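Proton-dependent oligopeptide transporter family protein (Xanthomonas campestris, PDB 6EI3) probably moves short peptides across the membrane by coupling their passage to protons, and is captured here in an auto-inhibited state. Local coordinates at residues 5-10 / 142-147; 290-295 / 419-424; 324-329 / 394-399. One frame throughout, in Å; residues are numbered along the deposited sequence.

Interaction 1: residues 5-10 / 142-147; sequences PFIIGN and DAFYWI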
loop_
_atom_site.group_PDB
_atom_site.type_symbol
_atom_site.label_atom_id
_atom_site.label_comp_id
_atom_site.label_asym_id
_atom_site.label_seq_id
_atom_site.Cartn_x
_atom_site.Cartn_y
_atom_site.Cartn_z
ATOM N N PRO A 5 -19.880 5.168 17.325
ATOM C CA PRO A 5 -18.735 5.766 18.071
ATOM C C PRO A 5 -17.632 4.767 18.453
ATOM O O PRO A 5 -16.458 5.118 18.465
ATOM C CB PRO A 5 -19.403 6.375 19.311
ATOM C CG PRO A 5 -20.817 6.654 18.886
ATOM C CD PRO A 5 -21.164 5.491 17.992
ATOM N N PHE A 6 -18.008 3.513 18.739
ATOM C CA PHE A 6 -17.052 2.447 19.089
ATOM C C PHE A 6 -16.157 2.120 17.899
ATOM O O PHE A 6 -14.982 1.848 18.093
ATOM C CB PHE A 6 -17.783 1.191 19.585
ATOM C CG PHE A 6 -18.587 1.425 20.846
ATOM C CD1 PHE A 6 -17.985 1.356 22.097
ATOM C CD2 PHE A 6 -19.943 1.720 20.780
ATOM C CE1 PHE A 6 -18.727 1.587 23.263
ATOM C CE2 PHE A 6 -20.684 1.950 21.941
ATOM C CZ PHE A 6 -20.070 1.879 23.177
ATOM N N ILE A 7 -16.723 2.197 16.666
ATOM C CA ILE A 7 -16.019 1.966 15.393
ATOM C C ILE A 7 -15.075 3.138 15.124
ATOM O O ILE A 7 -13.936 2.930 14.714
ATOM C CB ILE A 7 -17.058 1.783 14.233
ATOM C CG1 ILE A 7 -18.007 0.563 14.475
ATOM C CG2 ILE A 7 -16.397 1.736 12.836
ATOM C CD1 ILE A 7 -17.396 -0.803 14.536
ATOM N N ILE A 8 -15.563 4.391 15.360
ATOM C CA ILE A 8 -14.761 5.617 15.141
ATOM C C ILE A 8 -13.552 5.597 16.111
ATOM O O ILE A 8 -12.425 5.819 15.670
ATOM C CB ILE A 8 -15.639 6.913 15.269
ATOM C CG1 ILE A 8 -16.547 7.092 14.024
ATOM C CG2 ILE A 8 -14.774 8.176 15.499
ATOM C CD1 ILE A 8 -17.738 8.129 14.209
ATOM N N GLY A 9 -13.807 5.291 17.389
ATOM C CA GLY A 9 -12.781 5.191 18.428
ATOM C C GLY A 9 -11.699 4.182 18.073
ATOM O O GLY A 9 -10.512 4.484 18.129
ATOM N N ASN A 10 -12.115 2.978 17.673
ATOM C CA ASN A 10 -11.206 1.913 17.267
ATOM C C ASN A 10 -10.382 2.362 16.056
ATOM O O ASN A 10 -9.162 2.180 16.066
ATOM C CB ASN A 10 -12.002 0.640 16.955
ATOM C CG ASN A 10 -11.165 -0.425 16.294
ATOM O OD1 ASN A 10 -10.397 -1.157 16.935
ATOM N ND2 ASN A 10 -11.210 -0.447 14.986
ATOM N N ASP A 142 -16.192 10.124 5.394
ATOM C CA ASP A 142 -15.646 11.487 5.470
ATOM C C ASP A 142 -14.886 11.691 6.798
ATOM O O ASP A 142 -13.781 12.221 6.777
ATOM C CB ASP A 142 -16.751 12.546 5.302
ATOM C CG ASP A 142 -17.308 12.670 3.892
ATOM O OD1 ASP A 142 -16.726 12.064 2.963
ATOM O OD2 ASP A 142 -18.330 13.368 3.720
ATOM N N ALA A 143 -15.442 11.211 7.930
ATOM C CA ALA A 143 -14.768 11.278 9.241
ATOM C C ALA A 143 -13.471 10.429 9.227
ATOM O O ALA A 143 -12.449 10.904 9.721
ATOM C CB ALA A 143 -15.699 10.808 10.345
ATOM N N PHE A 144 -13.492 9.220 8.598
ATOM C CA PHE A 144 -12.309 8.348 8.466
ATOM C C PHE A 144 -11.176 9.095 7.742
ATOM O O PHE A 144 -10.030 9.044 8.188
ATOM C CB PHE A 144 -12.656 7.024 7.746
ATOM C CG PHE A 144 -13.279 5.906 8.570
ATOM C CD1 PHE A 144 -13.923 6.175 9.776
ATOM C CD2 PHE A 144 -13.211 4.585 8.144
ATOM C CE1 PHE A 144 -14.479 5.143 10.543
ATOM C CE2 PHE A 144 -13.777 3.556 8.904
ATOM C CZ PHE A 144 -14.417 3.846 10.096
ATOM N N TYR A 145 -11.511 9.873 6.688
ATOM C CA TYR A 145 -10.522 10.682 5.965
ATOM C C TYR A 145 -9.801 11.649 6.905
ATOM O O TYR A 145 -8.562 11.692 6.905
ATOM C CB TYR A 145 -11.188 11.443 4.805
ATOM C CG TYR A 145 -10.345 12.543 4.205
ATOM C CD1 TYR A 145 -9.358 12.257 3.265
ATOM C CD2 TYR A 145 -10.587 13.878 4.513
ATOM C CE1 TYR A 145 -8.584 13.269 2.701
ATOM C CE2 TYR A 145 -9.819 14.897 3.958
ATOM C CZ TYR A 145 -8.821 14.587 3.046
ATOM O OH TYR A 145 -8.073 15.585 2.476
ATOM N N TRP A 146 -10.569 12.403 7.719
ATOM C CA TRP A 146 -9.990 13.365 8.660
ATOM C C TRP A 146 -9.220 12.667 9.785
ATOM O O TRP A 146 -8.159 13.147 10.185
ATOM C CB TRP A 146 -11.048 14.337 9.211
ATOM C CG TRP A 146 -11.665 15.206 8.147
ATOM C CD1 TRP A 146 -12.932 15.109 7.638
ATOM C CD2 TRP A 146 -11.035 16.295 7.452
ATOM N NE1 TRP A 146 -13.117 16.047 6.644
ATOM C CE2 TRP A 146 -11.972 16.795 6.516
ATOM C CE3 TRP A 146 -9.762 16.896 7.526
ATOM C CZ2 TRP A 146 -11.691 17.883 5.683
ATOM C CZ3 TRP A 146 -9.479 17.965 6.688
ATOM C CH2 TRP A 146 -10.440 18.453 5.785
ATOM N N ILE A 147 -9.739 11.521 10.255
ATOM C CA ILE A 147 -9.134 10.710 11.318
ATOM C C ILE A 147 -7.779 10.126 10.875
ATOM O O ILE A 147 -6.813 10.164 11.632
ATOM C CB ILE A 147 -10.123 9.623 11.812
ATOM C CG1 ILE A 147 -11.241 10.243 12.684
ATOM C CG2 ILE A 147 -9.387 8.516 12.557
ATOM C CD1 ILE A 147 -12.581 9.427 12.711
#
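Ile147 donates its backbone N to Ala143 O at 2.8 Å, the shortest backbone bond within the two segments, and this ordinary link belongs to the helix that carries Ile147, whose CD1 meets Ile8 across the contact. The setting is the bundle of membrane helices of the major facilitator fold: helix 4-22 and helix 137-165 run in nearly the same direction, crossing at -25°. Their local axes stay 11.1 Å apart, too wide for backbones to touch, so long apolar side chains bridge the distance. With CG1 of Ile8 beside the backbone N (chi1 -74°), CG2 is left anti to that N, and this methyl meets Ile147 CD1 at 3.8 Å, the two side chains crossing at roughly a right angle. Ile8 thus touches with its branch methyl and Ile147 with the end of its longer arm; a beta-branched chain offers both. Phe144 spans the remaining width with its flat ring, presenting an edge rather than a face. Ile7 CG2 lies in the ring plane, 4.0 Å from Phe144 CZ, although Ile7 has two conformers and the exact fit is less certain. Ile7 also packs on Phe124 and Met125 of helix 121-127 and on Phe186 of helix 168-188. The next residue after Phe144, Tyr145, turns away to pack on helix 334-357. A second, looser touch at the same ring edge brings Ile8 CG1 to 4.5 Å from Phe144 CE1.

Interaction 2: residues 290-295 / 419-424; sequences LRVLVI and EFAYSQ. With 78M ((2S)-2,3-dihydroxypropyl(7Z)-pentadec-7-enoate), chain O.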
loop_
_atom_site.group_PDB
_atom_site.type_symbol
_atom_site.label_atom_id
_atom_site.label_comp_id
_atom_site.label_asym_id
_atom_site.label_seq_id
_atom_site.Cartn_x
_atom_site.Cartn_y
_atom_site.Cartn_z
ATOM N N LEU A 290 -9.895 -7.537 -15.330
ATOM C CA LEU A 290 -8.564 -7.837 -15.866
ATOM C C LEU A 290 -7.890 -6.616 -16.491
ATOM O O LEU A 290 -6.677 -6.457 -16.364
ATOM C CB LEU A 290 -8.567 -9.026 -16.820
ATOM C CG LEU A 290 -8.924 -10.376 -16.201
ATOM C CD1 LEU A 290 -9.153 -11.417 -17.285
ATOM C CD2 LEU A 290 -7.856 -10.839 -15.158
ATOM N N ARG A 291 -8.675 -5.735 -17.122
ATOM C CA ARG A 291 -8.165 -4.475 -17.662
ATOM C C ARG A 291 -7.693 -3.584 -16.513
ATOM O O ARG A 291 -6.659 -2.936 -16.635
ATOM C CB ARG A 291 -9.238 -3.762 -18.488
ATOM C CG ARG A 291 -9.499 -4.431 -19.817
ATOM C CD ARG A 291 -10.291 -3.496 -20.697
ATOM N NE ARG A 291 -10.921 -4.189 -21.817
ATOM C CZ ARG A 291 -12.193 -4.567 -21.839
ATOM N NH1 ARG A 291 -12.982 -4.331 -20.795
ATOM N NH2 ARG A 291 -12.690 -5.174 -22.908
ATOM N N VAL A 292 -8.418 -3.611 -15.373
ATOM C CA VAL A 292 -8.096 -2.880 -14.135
ATOM C C VAL A 292 -6.784 -3.390 -13.551
ATOM O O VAL A 292 -5.953 -2.587 -13.114
ATOM C CB VAL A 292 -9.268 -2.939 -13.110
ATOM C CG1 VAL A 292 -8.789 -2.722 -11.670
ATOM C CG2 VAL A 292 -10.352 -1.940 -13.474
ATOM N N LEU A 293 -6.595 -4.719 -13.551
ATOM C CA LEU A 293 -5.385 -5.370 -13.060
ATOM C C LEU A 293 -4.150 -4.851 -13.817
ATOM O O LEU A 293 -3.112 -4.638 -13.185
ATOM C CB LEU A 293 -5.508 -6.919 -13.129
ATOM C CG LEU A 293 -4.281 -7.765 -12.684
ATOM C CD1 LEU A 293 -3.948 -7.576 -11.203
ATOM C CD2 LEU A 293 -4.497 -9.246 -12.980
ATOM N N VAL A 294 -4.280 -4.593 -15.147
ATOM C CA VAL A 294 -3.189 -4.028 -15.950
ATOM C C VAL A 294 -2.895 -2.582 -15.502
ATOM O O VAL A 294 -1.731 -2.253 -15.262
ATOM C CB VAL A 294 -3.406 -4.156 -17.478
ATOM C CG1 VAL A 294 -2.262 -3.500 -18.252
ATOM C CG2 VAL A 294 -3.525 -5.623 -17.875
ATOM N N ILE A 295 -3.946 -1.743 -15.370
ATOM C CA ILE A 295 -3.830 -0.361 -14.884
ATOM C C ILE A 295 -3.129 -0.360 -13.500
ATOM O O ILE A 295 -2.173 0.397 -13.303
ATOM C CB ILE A 295 -5.232 0.322 -14.886
ATOM C CG1 ILE A 295 -5.633 0.697 -16.323
ATOM C CG2 ILE A 295 -5.287 1.555 -13.988
ATOM C CD1 ILE A 295 -7.081 0.447 -16.675
ATOM N N GLU A 419 -11.175 4.894 -7.126
ATOM C CA GLU A 419 -12.436 5.451 -7.615
ATOM C C GLU A 419 -12.617 5.078 -9.110
ATOM O O GLU A 419 -13.718 4.705 -9.539
ATOM C CB GLU A 419 -12.421 6.977 -7.443
ATOM C CG GLU A 419 -13.793 7.620 -7.548
ATOM C CD GLU A 419 -13.864 9.109 -7.247
ATOM O OE1 GLU A 419 -12.981 9.622 -6.518
ATOM O OE2 GLU A 419 -14.821 9.763 -7.726
ATOM N N PHE A 420 -11.525 5.151 -9.891
ATOM C CA PHE A 420 -11.562 4.786 -11.305
ATOM C C PHE A 420 -11.907 3.301 -11.441
ATOM O O PHE A 420 -12.772 2.942 -12.227
ATOM C CB PHE A 420 -10.210 5.093 -11.990
ATOM C CG PHE A 420 -10.026 4.369 -13.303
ATOM C CD1 PHE A 420 -10.591 4.862 -14.471
ATOM C CD2 PHE A 420 -9.331 3.169 -13.362
ATOM C CE1 PHE A 420 -10.431 4.187 -15.683
ATOM C CE2 PHE A 420 -9.191 2.485 -14.574
ATOM C CZ PHE A 420 -9.751 2.998 -15.724
ATOM N N ALA A 421 -11.220 2.436 -10.690
ATOM C CA ALA A 421 -11.463 0.999 -10.804
ATOM C C ALA A 421 -12.901 0.623 -10.415
ATOM O O ALA A 421 -13.524 -0.172 -11.115
ATOM C CB ALA A 421 -10.462 0.237 -9.977
ATOM N N TYR A 422 -13.453 1.276 -9.369
ATOM C CA TYR A 422 -14.826 1.043 -8.921
ATOM C C TYR A 422 -15.840 1.394 -10.017
ATOM O O TYR A 422 -16.760 0.620 -10.246
ATOM C CB TYR A 422 -15.131 1.831 -7.638
ATOM C CG TYR A 422 -14.566 1.229 -6.364
ATOM C CD1 TYR A 422 -14.430 -0.151 -6.218
ATOM C CD2 TYR A 422 -14.254 2.032 -5.271
ATOM C CE1 TYR A 422 -13.959 -0.713 -5.033
ATOM C CE2 TYR A 422 -13.760 1.482 -4.087
ATOM C CZ TYR A 422 -13.630 0.107 -3.968
ATOM O OH TYR A 422 -13.166 -0.442 -2.796
ATOM N N SER A 423 -15.641 2.535 -10.707
ATOM C CA SER A 423 -16.494 3.017 -11.792
ATOM C C SER A 423 -16.527 2.075 -13.001
ATOM O O SER A 423 -17.495 2.101 -13.740
ATOM C CB SER A 423 -16.036 4.405 -12.234
ATOM O OG SER A 423 -14.902 4.325 -13.085
ATOM N N GLN A 424 -15.467 1.275 -13.219
ATOM C CA GLN A 424 -15.304 0.372 -14.382
ATOM C C GLN A 424 -15.659 -1.082 -14.100
ATOM O O GLN A 424 -16.011 -1.809 -15.005
ATOM C CB GLN A 424 -13.843 0.430 -14.917
ATOM C CG GLN A 424 -13.326 1.839 -15.219
ATOM C CD GLN A 424 -14.094 2.459 -16.361
ATOM O OE1 GLN A 424 -14.068 1.974 -17.494
ATOM N NE2 GLN A 424 -14.843 3.505 -16.072
HETATM O O21 78M O . -5.915 -4.725 -22.032
HETATM C C20 78M O . -6.228 -5.887 -21.281
HETATM C C18 78M O . -5.003 -6.742 -21.059
HETATM O O19 78M O . -4.436 -7.124 -22.314
HETATM C C17 78M O . -5.301 -7.973 -20.239
HETATM O O2 78M O . -4.025 -8.428 -19.730
HETATM C C1 78M O . -4.026 -9.318 -18.730
HETATM O O1 78M O . -5.011 -9.887 -18.333
HETATM C C2 78M O . -2.648 -9.500 -18.163
HETATM C C3 78M O . -2.543 -9.092 -16.699
HETATM C C4 78M O . -1.247 -8.360 -16.378
HETATM C C5 78M O . -0.321 -9.090 -15.418
HETATM C C6 78M O . -0.700 -8.968 -13.937
HETATM C C7 78M O . 0.185 -8.015 -13.201
HETATM C C8 78M O . 1.090 -8.320 -12.286
HETATM C C9 78M O . 1.976 -7.348 -11.561
HETATM C C10 78M O . 3.275 -7.095 -12.332
HETATM C C11 78M O . 3.661 -5.632 -12.463
HETATM C C12 78M O . 4.425 -5.325 -13.745
HETATM C C13 78M O . 4.693 -3.850 -14.015
HETATM C C15 78M O . 6.285 -1.919 -13.774
HETATM C C14 78M O . 5.867 -3.265 -13.251
#
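Helix 281-306 and helix 400-424 run almost antiparallel, their short segments inclined at 166° with axes 10.3 Å apart and with the CA atoms of Val292 and Ala421 only 6.1 Å from each other. The small alanine permits this approach, and both methyls of Val292 close on its CB: CG1 lies 3.8 Å from Ala421 CB, with CG2 a little farther. One turn beyond Val292, Ile295 meets Phe420, the residue before Ala421, whose ring is thrown anti to its backbone N (chi1 162°) and so carried across. There the tip of the isoleucine, CD1, meets the ring's edge at 3.6 Å from Phe420 CE2. Gln424 CG lies 3.7 Å above one face of the Phe420 ring, displaced toward the rim, while Tyr497 makes an edge-to-face stack with it. Polar groups are satisfied within the end of helix 400-424 and beyond: Ser423 OG donates to Phe420 O at 2.7 Å and receives Gln424 NE2 at 3.1 Å in an almost straight bond. Gln424 OE1 is held by Tyr497 OH and Val500 N. Helix 281-306 also lines a lipid pocket with Leu290, Arg291, Leu293 and Val294, and Tyr493 hydrogen-bonds the same lipid. Between the two segments the contact is therefore purely apolar, held by shape and burial, without a directional bond to set how far one helix is shifted along the other.

Interaction 3: residues 324-329 / 394-399; sequences AWFTAS and MHIAWQ. With 78M ((2S)-2,3-dihydroxypropyl(7Z)-pentadec-7-enoate), chain K; 78M ((2S)-2,3-dihydroxypropyl(7Z)-pentadec-7-enoate), chain M; 78M ((2S)-2,3-dihydroxypropyl(7Z)-pentadec-7-enoate), chain E.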
loop_
_atom_site.group_PDB
_atom_site.type_symbol
_atom_site.label_atom_id
_atom_site.label_comp_id
_atom_site.label_asym_id
_atom_site.label_seq_id
_atom_site.Cartn_x
_atom_site.Cartn_y
_atom_site.Cartn_z
ATOM N N ALA A 324 18.259 21.305 17.182
ATOM C CA ALA A 324 18.425 20.238 18.188
ATOM C C ALA A 324 17.118 19.556 18.583
ATOM O O ALA A 324 17.111 18.348 18.774
ATOM C CB ALA A 324 19.130 20.780 19.427
ATOM N N TRP A 325 16.010 20.313 18.628
ATOM C CA TRP A 325 14.695 19.810 18.990
ATOM C C TRP A 325 14.016 18.967 17.899
ATOM O O TRP A 325 13.116 18.197 18.220
ATOM C CB TRP A 325 13.777 20.956 19.437
ATOM C CG TRP A 325 13.494 22.001 18.395
ATOM C CD1 TRP A 325 14.133 23.193 18.243
ATOM C CD2 TRP A 325 12.426 21.991 17.435
ATOM N NE1 TRP A 325 13.545 23.918 17.232
ATOM C CE2 TRP A 325 12.515 23.189 16.698
ATOM C CE3 TRP A 325 11.425 21.066 17.100
ATOM C CZ2 TRP A 325 11.639 23.490 15.649
ATOM C CZ3 TRP A 325 10.544 21.374 16.075
ATOM C CH2 TRP A 325 10.671 22.561 15.346
ATOM N N PHE A 326 14.409 19.133 16.628
ATOM C CA PHE A 326 13.785 18.432 15.488
ATOM C C PHE A 326 14.425 17.079 15.209
ATOM O O PHE A 326 15.589 16.857 15.541
ATOM C CB PHE A 326 13.845 19.323 14.229
ATOM C CG PHE A 326 12.845 18.992 13.145
ATOM C CD1 PHE A 326 11.531 19.441 13.228
ATOM C CD2 PHE A 326 13.227 18.266 12.021
ATOM C CE1 PHE A 326 10.607 19.136 12.224
ATOM C CE2 PHE A 326 12.302 17.952 11.025
ATOM C CZ PHE A 326 11.004 18.410 11.122
ATOM N N THR A 327 13.673 16.169 14.585
ATOM C CA THR A 327 14.226 14.867 14.221
ATOM C C THR A 327 13.712 14.516 12.825
ATOM O O THR A 327 12.586 14.870 12.493
ATOM C CB THR A 327 14.025 13.828 15.340
ATOM O OG1 THR A 327 14.691 12.626 14.991
ATOM C CG2 THR A 327 12.566 13.580 15.683
ATOM N N ALA A 328 14.563 13.889 11.990
ATOM C CA ALA A 328 14.270 13.574 10.583
ATOM C C ALA A 328 12.871 12.965 10.300
ATOM O O ALA A 328 12.208 13.360 9.328
ATOM C CB ALA A 328 15.362 12.664 10.009
ATOM N N SER A 329 12.453 11.995 11.134
ATOM C CA SER A 329 11.168 11.284 10.998
ATOM C C SER A 329 9.952 12.204 11.018
ATOM O O SER A 329 8.951 11.889 10.377
ATOM C CB SER A 329 11.046 10.197 12.058
ATOM O OG SER A 329 11.774 9.039 11.681
ATOM N N MET A 394 22.886 21.009 3.746
ATOM C CA MET A 394 21.495 21.128 3.301
ATOM C C MET A 394 20.544 21.056 4.477
ATOM O O MET A 394 20.578 20.082 5.218
ATOM C CB MET A 394 21.157 20.081 2.232
ATOM C CG MET A 394 21.950 20.268 0.931
ATOM S SD MET A 394 21.528 21.779 0.025
ATOM C CE MET A 394 20.108 21.211 -0.895
ATOM N N HIS A 395 19.717 22.098 4.666
ATOM C CA HIS A 395 18.751 22.126 5.762
ATOM C C HIS A 395 17.646 21.142 5.407
ATOM O O HIS A 395 17.282 21.020 4.232
ATOM C CB HIS A 395 18.180 23.543 5.951
ATOM C CG HIS A 395 17.431 23.735 7.238
ATOM N ND1 HIS A 395 16.122 23.301 7.384
ATOM C CD2 HIS A 395 17.831 24.317 8.395
ATOM C CE1 HIS A 395 15.776 23.608 8.626
ATOM N NE2 HIS A 395 16.766 24.232 9.269
ATOM N N ILE A 396 17.122 20.427 6.407
ATOM C CA ILE A 396 16.057 19.431 6.193
ATOM C C ILE A 396 14.781 20.041 5.541
ATOM O O ILE A 396 14.050 19.312 4.887
ATOM C CB ILE A 396 15.750 18.645 7.489
ATOM C CG1 ILE A 396 14.955 17.343 7.162
ATOM C CG2 ILE A 396 15.059 19.539 8.562
ATOM C CD1 ILE A 396 15.018 16.283 8.222
ATOM N N ALA A 397 14.548 21.370 5.681
ATOM C CA ALA A 397 13.404 22.057 5.057
ATOM C C ALA A 397 13.411 21.880 3.536
ATOM O O ALA A 397 12.363 21.995 2.911
ATOM C CB ALA A 397 13.406 23.545 5.420
ATOM N N TRP A 398 14.574 21.552 2.936
ATOM C CA TRP A 398 14.652 21.254 1.493
ATOM C C TRP A 398 13.773 20.054 1.126
ATOM O O TRP A 398 13.315 19.977 -0.015
ATOM C CB TRP A 398 16.094 20.973 1.056
ATOM C CG TRP A 398 16.841 22.192 0.616
ATOM C CD1 TRP A 398 17.843 22.823 1.285
ATOM C CD2 TRP A 398 16.610 22.950 -0.577
ATOM N NE1 TRP A 398 18.298 23.894 0.553
ATOM C CE2 TRP A 398 17.549 24.006 -0.589
ATOM C CE3 TRP A 398 15.677 22.860 -1.629
ATOM C CZ2 TRP A 398 17.597 24.958 -1.620
ATOM C CZ3 TRP A 398 15.749 23.783 -2.664
ATOM C CH2 TRP A 398 16.700 24.817 -2.653
ATOM N N GLN A 399 13.508 19.127 2.085
ATOM C CA GLN A 399 12.623 17.963 1.803
ATOM C C GLN A 399 11.139 18.352 1.575
ATOM O O GLN A 399 10.384 17.514 1.081
ATOM C CB GLN A 399 12.710 16.870 2.875
ATOM C CG GLN A 399 14.062 16.182 2.995
ATOM C CD GLN A 399 13.971 14.910 3.804
ATOM O OE1 GLN A 399 13.258 14.827 4.824
ATOM N NE2 GLN A 399 14.756 13.911 3.407
HETATM O O21 78M K . 15.720 27.233 6.763
HETATM C C20 78M K . 15.140 27.985 7.817
HETATM C C18 78M K . 14.040 27.201 8.494
HETATM O O19 78M K . 13.018 26.865 7.548
HETATM C C17 78M K . 13.443 27.931 9.677
HETATM O O2 78M K . 12.679 26.902 10.351
HETATM C C1 78M K . 12.986 26.592 11.619
HETATM O O1 78M K . 13.707 27.248 12.324
HETATM C C2 78M K . 12.347 25.299 12.027
HETATM C C3 78M K . 13.117 24.105 11.490
HETATM C C4 78M K . 12.360 22.798 11.625
HETATM C C5 78M K . 12.723 21.771 10.560
HETATM C C6 78M K . 12.167 22.067 9.160
HETATM C C7 78M K . 10.683 21.919 9.128
HETATM C C8 78M K . 9.916 21.767 8.072
HETATM C C9 78M K . 8.430 21.606 8.105
HETATM C C10 78M K . 8.017 20.149 8.357
HETATM C C11 78M K . 7.753 19.767 9.813
HETATM C C12 78M K . 6.368 20.118 10.341
HETATM C C13 78M K . 5.224 19.373 9.666
HETATM C C15 78M K . 2.744 19.155 9.328
HETATM C C14 78M K . 3.850 19.911 10.014
HETATM O O21 78M M . 11.776 25.734 23.462
HETATM C C20 78M M . 11.856 24.316 23.440
HETATM C C18 78M M . 12.616 23.833 22.227
HETATM O O19 78M M . 13.887 24.489 22.167
HETATM C C17 78M M . 11.861 24.050 20.936
HETATM O O2 78M M . 10.959 22.919 20.847
HETATM C C1 78M M . 9.970 22.962 19.944
HETATM O O1 78M M . 9.726 23.918 19.251
HETATM C C2 78M M . 9.242 21.647 19.886
HETATM C C3 78M M . 7.785 21.725 19.446
HETATM C C4 78M M . 7.345 20.466 18.718
HETATM C C5 78M M . 5.873 20.132 18.855
HETATM C C6 78M M . 5.393 19.022 17.912
HETATM C C7 78M M . 3.982 18.547 18.186
HETATM C C8 78M M . 2.832 19.141 17.862
HETATM C C9 78M M . 2.636 20.455 17.150
HETATM C C10 78M M . 1.483 20.456 16.146
HETATM C C11 78M M . 1.723 21.364 14.948
HETATM C C12 78M M . 0.660 21.275 13.857
HETATM C C13 78M M . 1.159 21.555 12.439
HETATM C C15 78M M . 2.065 23.212 10.741
HETATM C C14 78M M . 1.504 23.010 12.134
HETATM O O21 78M E . 18.070 27.496 4.935
HETATM C C20 78M E . 17.919 26.900 3.652
HETATM C C18 78M E . 16.483 26.953 3.182
HETATM O O19 78M E . 15.630 26.379 4.174
HETATM C C17 78M E . 16.280 26.221 1.878
HETATM O O2 78M E . 14.950 26.490 1.371
HETATM C C1 78M E . 14.001 25.561 1.546
HETATM O O1 78M E . 14.069 24.683 2.359
HETATM C C2 78M E . 12.861 25.748 0.587
HETATM C C3 78M E . 12.353 24.431 0.006
HETATM C C4 78M E . 11.433 24.585 -1.198
HETATM C C5 78M E . 9.958 24.800 -0.874
HETATM C C6 78M E . 9.027 24.533 -2.056
HETATM C C7 78M E . 7.613 24.949 -1.808
HETATM C C8 78M E . 6.539 24.191 -1.926
HETATM C C9 78M E . 5.116 24.616 -1.688
HETATM C C10 78M E . 4.613 24.399 -0.250
HETATM C C11 78M E . 5.013 25.478 0.761
HETATM C C12 78M E . 4.091 26.692 0.825
HETATM C C13 78M E . 4.365 27.609 2.010
HETATM C C15 78M E . 3.604 29.567 3.430
HETATM C C14 78M E . 3.367 28.746 2.178
HETATM O O HOH W 1 12.905 12.797 6.617
#
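A lipid acyl chain joins the packing of Phe326 and Ile396, so that protein and lipid carbon share one small apolar cluster. It lies between two interhelical loops of this major facilitator fold, one leading into helix 334-357 and the other into helix 400-424. Carbon C5 of the monoacylglycerol of chain K sits 3.5 Å above the Phe326 ring plane, over its centre. Ile396 CG2 is 3.8 Å from the same C5, and also meets Phe326 CE2 at 4.0 Å. The isoleucine's other branch is swung opposite the backbone N (chi1 -163°), bringing CD1 to 3.7 Å from Ala328 CA; the small side chain of Ala328 lets it come so close. Just before Ile396, His395 is turned by its own chain: Ala397 N donates to His395 ND1 at 3.0 Å, close to the ring plane, which fixes the imidazole's rotation while the glycerol end of lipid K lies over one face. Trp325 and Trp398, suited to an interfacial setting, each turn a face to the glycerol-ester part of another lipid (chains M and E). Gln399 NE2 is held by Trp313 O and Gln316 OE1, and a water spans the two segments, 2.9 Å from Ala328 O and 2.7 Å from Gln399 OE1.

The three contacts are separate pieces of packing in one helical membrane protein. Interaction 1 comes first along the chain, whereas 324-329 and 394-399 both fall between the two segments of interaction 2. In space interactions 2 and 3 lie on opposite sides of the chain's centre, their centres 39 Å apart. Interaction 1 is nearer to each, 27 Å from interaction 2 and 31 Å from interaction 3 between centres, yet the nearest atoms of interactions 1 and 2 are still about 10 Å apart. Lipid is felt unevenly. It enters interaction 3 itself; in interaction 2 it touches Leu290, Arg291, Leu293 and Val294, which take no part in the helix-helix contact. The side chain of Ile7 is about 13 Å from a bound monoacylglycerol.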